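Local coordinates for protein HpcH/HpaI aldolase (Desulfitobacterium hafniense, PDB 3QZ6) that belongs to the HpcH/HpaI aldolase family and folds as a TIM barrel, eight parallel strands closed into a ring within a shell of helices, at residues L85-E90 with G122-D127; A110-L115 with A134-E139; K199-A204 with K211-A216. All blocks are in the same frame, centred on the assembly; numbering follows the deposited sequence.

Contact 1 of 3, residues L85-E90 with G122-D127; sequences LDIGAE and GSIVTD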
loop_
_atom_site.group_PDB
_atom_site.type_symbol
_atom_site.label_atom_id
_atom_site.label_comp_id
_atom_site.label_asym_id
_atom_site.label_seq_id
_atom_site.Cartn_x
_atom_site.Cartn_y
_atom_site.Cartn_z
ATOM N N LEU A 85 -23.386 -0.696 -8.386
ATOM C CA LEU A 85 -23.979 0.645 -8.449
ATOM C C LEU A 85 -24.794 0.916 -7.191
ATOM O O LEU A 85 -24.788 2.034 -6.662
ATOM C CB LEU A 85 -24.871 0.812 -9.682
ATOM C CG LEU A 85 -24.159 0.852 -11.036
ATOM C CD1 LEU A 85 -25.177 0.980 -12.155
ATOM C CD2 LEU A 85 -23.163 2.008 -11.110
ATOM N N ASP A 86 -25.515 -0.095 -6.723
ATOM C CA ASP A 86 -26.341 0.084 -5.531
ATOM C C ASP A 86 -25.445 0.375 -4.329
ATOM O O ASP A 86 -25.733 1.253 -3.515
ATOM C CB ASP A 86 -27.197 -1.157 -5.271
ATOM C CG ASP A 86 -28.368 -1.270 -6.247
ATOM O OD1 ASP A 86 -28.705 -0.262 -6.897
ATOM O OD2 ASP A 86 -28.960 -2.357 -6.352
ATOM N N ILE A 87 -24.351 -0.368 -4.232
ATOM C CA ILE A 87 -23.393 -0.174 -3.136
ATOM C C ILE A 87 -22.799 1.230 -3.170
ATOM O O ILE A 87 -22.544 1.827 -2.126
ATOM C CB ILE A 87 -22.287 -1.251 -3.175
ATOM C CG1 ILE A 87 -22.860 -2.611 -2.743
ATOM C CG2 ILE A 87 -21.122 -0.875 -2.276
ATOM C CD1 ILE A 87 -21.982 -3.817 -3.217
ATOM N N GLY A 88 -22.573 1.770 -4.367
ATOM C CA GLY A 88 -22.135 3.154 -4.464
ATOM C C GLY A 88 -20.947 3.453 -5.362
ATOM O O GLY A 88 -20.440 4.577 -5.372
ATOM N N ALA A 89 -20.480 2.461 -6.110
ATOM C CA ALA A 89 -19.489 2.745 -7.139
ATOM C C ALA A 89 -20.156 3.700 -8.117
ATOM O O ALA A 89 -21.353 3.580 -8.390
ATOM C CB ALA A 89 -19.075 1.469 -7.850
ATOM N N GLU A 90 -19.403 4.654 -8.648
ATOM C CA GLU A 90 -20.006 5.596 -9.598
ATOM C C GLU A 90 -20.119 4.981 -10.982
ATOM O O GLU A 90 -20.824 5.499 -11.863
ATOM C CB GLU A 90 -19.211 6.903 -9.669
ATOM C CG GLU A 90 -19.260 7.716 -8.375
ATOM C CD GLU A 90 -18.866 9.170 -8.587
ATOM O OE1 GLU A 90 -18.907 9.634 -9.745
ATOM O OE2 GLU A 90 -18.512 9.852 -7.601
ATOM N N GLY A 122 -33.302 0.553 -2.146
ATOM C CA GLY A 122 -33.328 1.624 -1.163
ATOM C C GLY A 122 -32.110 1.585 -0.249
ATOM O O GLY A 122 -31.098 0.949 -0.565
ATOM N N SER A 123 -32.207 2.263 0.887
ATOM C CA SER A 123 -31.141 2.220 1.876
ATOM C C SER A 123 -29.815 2.731 1.294
ATOM O O SER A 123 -29.718 3.908 0.947
ATOM C CB SER A 123 -31.033 0.810 2.444
ATOM O OG SER A 123 -32.299 0.431 2.997
ATOM N N ILE A 124 -28.804 1.874 1.173
ATOM C CA ILE A 124 -27.500 2.349 0.695
ATOM C C ILE A 124 -27.588 2.956 -0.712
ATOM O O ILE A 124 -26.773 3.798 -1.090
ATOM C CB ILE A 124 -26.411 1.238 0.729
ATOM C CG1 ILE A 124 -25.025 1.833 0.437
ATOM C CG2 ILE A 124 -26.730 0.121 -0.265
ATOM C CD1 ILE A 124 -23.876 0.872 0.782
ATOM N N VAL A 125 -28.594 2.542 -1.474
ATOM C CA VAL A 125 -28.760 3.010 -2.848
ATOM C C VAL A 125 -28.789 4.535 -2.908
ATOM O O VAL A 125 -28.185 5.152 -3.789
ATOM C CB VAL A 125 -30.048 2.420 -3.483
ATOM C CG1 VAL A 125 -30.349 3.095 -4.818
ATOM C CG2 VAL A 125 -29.900 0.903 -3.657
ATOM N N THR A 126 -29.470 5.143 -1.945
ATOM C CA THR A 126 -29.580 6.595 -1.913
ATOM C C THR A 126 -28.687 7.147 -0.812
ATOM O O THR A 126 -28.926 8.238 -0.293
ATOM C CB THR A 126 -31.023 7.029 -1.630
ATOM O OG1 THR A 126 -31.393 6.582 -0.325
ATOM C CG2 THR A 126 -31.978 6.411 -2.661
ATOM N N ASP A 127 -27.664 6.379 -0.440
ATOM C CA ASP A 127 -26.770 6.780 0.652
ATOM C C ASP A 127 -27.531 7.029 1.947
ATOM O O ASP A 127 -27.152 7.888 2.740
ATOM C CB ASP A 127 -25.956 8.013 0.263
ATOM C CG ASP A 127 -24.952 7.714 -0.836
ATOM O OD1 ASP A 127 -24.265 6.668 -0.750
ATOM O OD2 ASP A 127 -24.857 8.508 -1.793
HETATM O O HOH W 1 -27.080 3.791 -5.824
HETATM O O HOH W 2 -25.077 3.930 -3.293
HETATM O O HOH W 3 -22.787 4.236 -0.854
#
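I124 and V125, in a short 3-10 turn, are laid against the last turn of helix 78-87, where D86 and I87 turn their carbonyl groups toward them. The methyl groups of I124 pack mainly against backbone carbonyl oxygens. CD1 of I124 comes to 3.3 Å from O of I87, while its CG2 branch lies 3.6 Å from O of D86. The I124 side chain, CG1 trans to N (chi1 -171°), sends its long branch to the I87 carbonyl and leaves CG2 beside that of D86. CG2 of V125 runs alongside the D86 side chain, 3.6 Å from OD1, the two side chains pointing the same way. The carboxylate has its polar partners outside the two segments: OD2 in a hydrogen bond with Q82, OD1 in a salt bridge with R118.

A CA-H...O contact joins V125 CA to D86 O. Helix 78-87 is one of the outer helices of the TIM barrel, and this end leads through G88 into strand 91-94; the 122-127 segment belongs to the long loop between helices 100-110 and 133-141. G88, at positive phi, ends the helix, and the carbonyls of L85, D86 and I87 at this end turn toward the water between the segments.

Three waters stand in a row there, each within hydrogen-bonding distance of one acceptor on either segment: water 1 spans L85 O and V125 O, water 2 lies 2.8 Å from both D86 O and I124 O, and water 3 spans I87 O and D127 OD1. The other carboxylate oxygen of D127, OD2, forms a salt bridge with K63. Within the turn, D127 N donates to I124 O.

Contact 2 of 3, residues A110-L115 with A134-E139; sequences AKYPPL and AEWVQE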
loop_
_atom_site.group_PDB
_atom_site.type_symbol
_atom_site.label_atom_id
_atom_site.label_comp_id
_atom_site.label_asym_id
_atom_site.label_seq_id
_atom_site.Cartn_x
_atom_site.Cartn_y
_atom_site.Cartn_z
ATOM N N ALA A 110 -27.291 -0.804 -16.164
ATOM C CA ALA A 110 -26.764 0.285 -15.340
ATOM C C ALA A 110 -27.717 1.463 -15.187
ATOM O O ALA A 110 -27.561 2.269 -14.269
ATOM C CB ALA A 110 -25.442 0.770 -15.912
ATOM N N LYS A 111 -28.678 1.580 -16.098
ATOM C CA LYS A 111 -29.568 2.744 -16.117
ATOM C C LYS A 111 -30.978 2.379 -15.675
ATOM O O LYS A 111 -31.504 1.336 -16.063
ATOM C CB LYS A 111 -29.644 3.346 -17.530
ATOM C CG LYS A 111 -28.355 3.940 -18.039
ATOM C CD LYS A 111 -27.972 5.180 -17.261
ATOM C CE LYS A 111 -26.542 5.600 -17.560
ATOM N NZ LYS A 111 -26.445 6.501 -18.721
ATOM N N TYR A 112 -31.590 3.248 -14.877
ATOM C CA TYR A 112 -32.989 3.100 -14.500
ATOM C C TYR A 112 -33.884 3.346 -15.707
ATOM O O TYR A 112 -33.486 4.041 -16.639
ATOM C CB TYR A 112 -33.358 4.127 -13.427
ATOM C CG TYR A 112 -32.678 3.914 -12.098
ATOM C CD1 TYR A 112 -32.837 2.719 -11.401
ATOM C CD2 TYR A 112 -31.898 4.912 -11.525
ATOM C CE1 TYR A 112 -32.226 2.520 -10.169
ATOM C CE2 TYR A 112 -31.282 4.722 -10.283
ATOM C CZ TYR A 112 -31.450 3.525 -9.619
ATOM O OH TYR A 112 -30.852 3.329 -8.389
ATOM N N PRO A 113 -35.111 2.804 -15.690
ATOM C CA PRO A 113 -36.023 3.139 -16.793
ATOM C C PRO A 113 -36.163 4.661 -16.937
ATOM O O PRO A 113 -36.086 5.362 -15.930
ATOM C CB PRO A 113 -37.349 2.521 -16.340
ATOM C CG PRO A 113 -36.920 1.339 -15.482
ATOM C CD PRO A 113 -35.707 1.854 -14.736
ATOM N N PRO A 114 -36.383 5.166 -18.164
ATOM C CA PRO A 114 -36.557 4.414 -19.413
ATOM C C PRO A 114 -35.250 4.147 -20.167
ATOM O O PRO A 114 -35.280 3.565 -21.249
ATOM C CB PRO A 114 -37.446 5.347 -20.243
ATOM C CG PRO A 114 -37.006 6.705 -19.833
ATOM C CD PRO A 114 -36.623 6.607 -18.362
ATOM N N LEU A 115 -34.117 4.561 -19.611
ATOM C CA LEU A 115 -32.844 4.388 -20.306
ATOM C C LEU A 115 -32.278 2.974 -20.161
ATOM O O LEU A 115 -31.372 2.585 -20.899
ATOM C CB LEU A 115 -31.827 5.426 -19.836
ATOM C CG LEU A 115 -32.167 6.891 -20.137
ATOM C CD1 LEU A 115 -31.055 7.833 -19.636
ATOM C CD2 LEU A 115 -32.415 7.099 -21.635
ATOM N N ALA A 134 -39.112 10.177 -8.338
ATOM C CA ALA A 134 -39.330 10.478 -9.744
ATOM C C ALA A 134 -38.185 11.321 -10.304
ATOM O O ALA A 134 -37.717 11.080 -11.415
ATOM C CB ALA A 134 -40.693 11.185 -9.949
ATOM N N GLU A 135 -37.734 12.301 -9.528
ATOM C CA GLU A 135 -36.631 13.163 -9.942
ATOM C C GLU A 135 -35.299 12.446 -9.776
ATOM O O GLU A 135 -34.407 12.548 -10.619
ATOM C CB GLU A 135 -36.608 14.432 -9.090
ATOM C CG GLU A 135 -37.030 15.691 -9.810
ATOM C CD GLU A 135 -38.506 15.707 -10.136
ATOM O OE1 GLU A 135 -38.868 16.134 -11.255
ATOM O OE2 GLU A 135 -39.306 15.297 -9.267
ATOM N N TRP A 136 -35.165 11.723 -8.673
ATOM C CA TRP A 136 -33.878 11.140 -8.308
ATOM C C TRP A 136 -33.374 10.119 -9.326
ATOM O O TRP A 136 -32.206 10.135 -9.678
ATOM C CB TRP A 136 -33.953 10.525 -6.913
ATOM C CG TRP A 136 -32.624 10.072 -6.377
ATOM C CD1 TRP A 136 -31.730 10.813 -5.648
ATOM C CD2 TRP A 136 -32.040 8.773 -6.528
ATOM N NE1 TRP A 136 -30.631 10.045 -5.329
ATOM C CE2 TRP A 136 -30.797 8.792 -5.858
ATOM C CE3 TRP A 136 -32.454 7.592 -7.154
ATOM C CZ2 TRP A 136 -29.961 7.682 -5.808
ATOM C CZ3 TRP A 136 -31.620 6.488 -7.103
ATOM C CH2 TRP A 136 -30.387 6.542 -6.434
ATOM N N VAL A 137 -34.243 9.242 -9.819
ATOM C CA VAL A 137 -33.788 8.257 -10.803
ATOM C C VAL A 137 -33.303 8.926 -12.094
ATOM O O VAL A 137 -32.355 8.455 -12.718
ATOM C CB VAL A 137 -34.851 7.175 -11.118
ATOM C CG1 VAL A 137 -35.067 6.272 -9.902
ATOM C CG2 VAL A 137 -36.167 7.815 -11.585
ATOM N N GLN A 138 -33.937 10.030 -12.479
ATOM C CA GLN A 138 -33.535 10.743 -13.691
ATOM C C GLN A 138 -32.182 11.386 -13.507
ATOM O O GLN A 138 -31.323 11.306 -14.387
ATOM C CB GLN A 138 -34.538 11.839 -14.059
ATOM C CG GLN A 138 -35.817 11.350 -14.672
ATOM C CD GLN A 138 -36.670 12.503 -15.188
ATOM O OE1 GLN A 138 -37.586 12.969 -14.506
ATOM N NE2 GLN A 138 -36.359 12.978 -16.394
ATOM N N GLU A 139 -32.001 12.051 -12.371
ATOM C CA GLU A 139 -30.719 12.680 -12.073
ATOM C C GLU A 139 -29.599 11.652 -11.930
ATOM O O GLU A 139 -28.497 11.863 -12.420
ATOM C CB GLU A 139 -30.808 13.543 -10.818
ATOM C CG GLU A 139 -31.803 14.683 -10.951
ATOM C CD GLU A 139 -31.729 15.655 -9.792
ATOM O OE1 GLU A 139 -30.704 15.642 -9.074
ATOM O OE2 GLU A 139 -32.693 16.430 -9.602
#
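Y112 lays one face of its ring against V137, whose CG1 methyl sits over it as a CH-pi contact, 4.1 Å from the ring centroid and 20° off the normal. The methyl is displaced toward the rim, on the CG and CD2 side, and CB of V137 comes to 3.7 Å from CD2 of Y112. The valine side chain lies roughly perpendicular to that of the tyrosine. CG1 of V137 is anti to the carbonyl carbon (chi1 -68°), a torsion that sets this branch above the tyrosine.

W136 meets the far end of the same ring. The two aromatic groups meet by their rims, with planes inclined at 50° and no stacking, and 5.9 Å separates the centroids of the tyrosine ring and the six-membered ring of the indole. CZ3 is the leading atom of W136: it lies 3.7 Å from CE2 of Y112 and 3.5 Å from OH of Y112, and that hydroxyl oxygen stands in the plane of the indole, at its edge. Neighbouring residues on one helix thus receive different parts of one phenol, V137 its base and W136 its tip.

The backbone of Y112 is tied to the same helix, its N bonded to OD1 of N141, and the ring also touches R118, V120 and V125. The arrangement is an aromatic side chain from a loop just past the end of helix 100-110, packed on an additional helix, 133-141, inserted between helix 100-110 and strand 145-150 of the TIM barrel.

Contact 3 of 3, residues K199-A204 with K211-A216; sequences KVYRAA and KGFFTA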
loop_
_atom_site.group_PDB
_atom_site.type_symbol
_atom_site.label_atom_id
_atom_site.label_comp_id
_atom_site.label_asym_id
_atom_site.label_seq_id
_atom_site.Cartn_x
_atom_site.Cartn_y
_atom_site.Cartn_z
ATOM N N LYS A 199 -6.622 6.080 -33.844
ATOM C CA LYS A 199 -7.856 5.684 -34.519
ATOM C C LYS A 199 -9.021 5.750 -33.551
ATOM O O LYS A 199 -10.098 6.225 -33.893
ATOM C CB LYS A 199 -7.753 4.273 -35.096
ATOM C CG LYS A 199 -6.981 4.180 -36.398
ATOM C CD LYS A 199 -6.873 2.739 -36.875
ATOM C CE LYS A 199 -6.035 2.646 -38.142
ATOM N NZ LYS A 199 -5.763 1.237 -38.519
ATOM N N VAL A 200 -8.810 5.271 -32.333
ATOM C CA VAL A 200 -9.886 5.276 -31.356
ATOM C C VAL A 200 -10.242 6.700 -30.931
ATOM O O VAL A 200 -11.415 7.040 -30.789
ATOM C CB VAL A 200 -9.536 4.423 -30.118
ATOM C CG1 VAL A 200 -10.596 4.631 -29.021
ATOM C CG2 VAL A 200 -9.426 2.957 -30.523
ATOM N N TYR A 201 -9.232 7.534 -30.732
ATOM C CA TYR A 201 -9.485 8.922 -30.348
ATOM C C TYR A 201 -10.297 9.675 -31.424
ATOM O O TYR A 201 -11.202 10.452 -31.112
ATOM C CB TYR A 201 -8.169 9.647 -30.052
ATOM C CG TYR A 201 -7.651 9.450 -28.633
ATOM C CD1 TYR A 201 -8.254 8.557 -27.758
ATOM C CD2 TYR A 201 -6.568 10.182 -28.172
ATOM C CE1 TYR A 201 -7.778 8.393 -26.453
ATOM C CE2 TYR A 201 -6.080 10.024 -26.885
ATOM C CZ TYR A 201 -6.686 9.128 -26.031
ATOM O OH TYR A 201 -6.192 9.001 -24.752
ATOM N N ARG A 202 -9.987 9.437 -32.691
ATOM C CA ARG A 202 -10.767 10.069 -33.760
ATOM C C ARG A 202 -12.232 9.642 -33.707
ATOM O O ARG A 202 -13.130 10.461 -33.898
ATOM C CB ARG A 202 -10.171 9.759 -35.128
ATOM C CG ARG A 202 -8.894 10.520 -35.415
ATOM C CD ARG A 202 -8.364 10.172 -36.790
ATOM N NE ARG A 202 -6.957 9.815 -36.729
ATOM C CZ ARG A 202 -6.471 8.664 -37.168
ATOM N NH1 ARG A 202 -7.286 7.783 -37.713
ATOM N NH2 ARG A 202 -5.174 8.403 -37.070
ATOM N N ALA A 203 -12.477 8.363 -33.431
ATOM C CA ALA A 203 -13.851 7.890 -33.296
ATOM C C ALA A 203 -14.530 8.495 -32.071
ATOM O O ALA A 203 -15.709 8.859 -32.112
ATOM C CB ALA A 203 -13.900 6.361 -33.245
ATOM N N ALA A 204 -13.791 8.600 -30.970
ATOM C CA ALA A 204 -14.339 9.217 -29.771
ATOM C C ALA A 204 -14.787 10.655 -30.072
ATOM O O ALA A 204 -15.860 11.094 -29.643
ATOM C CB ALA A 204 -13.306 9.192 -28.637
ATOM N N LYS A 211 -12.236 10.970 -23.891
ATOM C CA LYS A 211 -11.025 10.218 -24.159
ATOM C C LYS A 211 -10.252 9.949 -22.865
ATOM O O LYS A 211 -10.067 10.846 -22.046
ATOM C CB LYS A 211 -10.168 10.972 -25.184
ATOM C CG LYS A 211 -10.786 10.950 -26.590
ATOM C CD LYS A 211 -10.067 11.864 -27.576
ATOM C CE LYS A 211 -10.171 13.323 -27.159
ATOM N NZ LYS A 211 -9.968 14.224 -28.335
ATOM N N GLY A 212 -9.835 8.700 -22.673
ATOM C CA GLY A 212 -9.082 8.322 -21.488
ATOM C C GLY A 212 -7.743 7.753 -21.908
ATOM O O GLY A 212 -7.539 7.450 -23.083
ATOM N N PHE A 213 -6.812 7.639 -20.969
ATOM C CA PHE A 213 -5.515 7.046 -21.278
ATOM C C PHE A 213 -4.894 6.444 -20.030
ATOM O O PHE A 213 -4.928 7.049 -18.962
ATOM C CB PHE A 213 -4.569 8.093 -21.857
ATOM C CG PHE A 213 -3.322 7.510 -22.476
ATOM C CD1 PHE A 213 -3.332 7.065 -23.789
ATOM C CD2 PHE A 213 -2.144 7.419 -21.750
ATOM C CE1 PHE A 213 -2.185 6.530 -24.372
ATOM C CE2 PHE A 213 -0.991 6.884 -22.324
ATOM C CZ PHE A 213 -1.014 6.444 -23.642
ATOM N N PHE A 214 -4.327 5.254 -20.175
ATOM C CA PHE A 214 -3.608 4.620 -19.083
ATOM C C PHE A 214 -2.121 4.553 -19.346
ATOM O O PHE A 214 -1.691 4.067 -20.391
ATOM C CB PHE A 214 -4.102 3.195 -18.855
ATOM C CG PHE A 214 -3.290 2.439 -17.831
ATOM C CD1 PHE A 214 -3.365 2.774 -16.484
ATOM C CD2 PHE A 214 -2.438 1.412 -18.217
ATOM C CE1 PHE A 214 -2.616 2.072 -15.528
ATOM C CE2 PHE A 214 -1.686 0.716 -17.275
ATOM C CZ PHE A 214 -1.778 1.046 -15.922
ATOM N N THR A 215 -1.334 5.012 -18.382
ATOM C CA THR A 215 0.101 4.782 -18.441
ATOM C C THR A 215 0.556 4.094 -17.157
ATOM O O THR A 215 0.160 4.477 -16.052
ATOM C CB THR A 215 0.888 6.067 -18.753
ATOM O OG1 THR A 215 2.239 5.724 -19.081
ATOM C CG2 THR A 215 0.864 7.016 -17.577
ATOM N N ALA A 216 1.356 3.046 -17.318
ATOM C CA ALA A 216 1.592 2.089 -16.242
ATOM C C ALA A 216 2.679 2.505 -15.274
ATOM O O ALA A 216 2.664 2.109 -14.103
ATOM C CB ALA A 216 1.906 0.709 -16.817
#
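Y201 and K211 cross obliquely, the aliphatic part of the lysine passing over one face of the tyrosine ring. CD of K211 is the atom over the face, 3.9 Å from the centroid and 24° off the ring normal, a CH-pi contact shifted toward the CG side of the ring. CB of K211 reaches CE1 of Y201 at 3.7 Å, and CG touches both CD1 of Y201 and the methyl of A204, so the lysine chain is laid between the ring and the alanine one helical turn on. The chain bends about CG-CD, right where CD lies over the ring, and leads the ammonium group off to a salt bridge with D205 and a hydrogen bond to O of R228.

Helix 191-207 and strand 210-215 are consecutive in the TIM barrel, the helix on the outside and the strand, seventh in order, in the wall. Their local axes run nearly antiparallel, at 154° and 9.4 Å apart, as expected where an outer helix returns the chain to the next parallel strand.

The phenol slants across to the strand and ends on its backbone. OH of Y201 donates to O of G212 at 2.6 Å, a short bond in which the carbonyl oxygen lies in the plane of the tyrosine ring, at its edge. The hydroxyl, however, stands well above the carbonyl plane of G212, 56° out of it. F213 crosses the tyrosine at about a right angle, its CB 3.4 Å from OH of Y201 and its ring presenting an edge to that oxygen. The F213 ring also meets Y197, edge-to-face, and W224.

Contacts 1 and 2 are neighbours, their centres 14 Å apart, and they interlock along the chain, the segments coming in the order 85-90, 110-115, 122-127, 134-139. They touch directly, V125 packing on both Y112 and W136 and L85 on A110, so the long loop between helices 100-110 and 133-141 is joined to helix 78-87 as well as to helix 133-141. Contact 3 follows later, at helix 191-207 and strand 210-215. Its centre is 29 Å from that of contact 1, on the opposite side of the chain's centre, and 28 Å from that of contact 2. One barrel thus carries a loop packed between two helices at its periphery and a buried helix-on-strand contact.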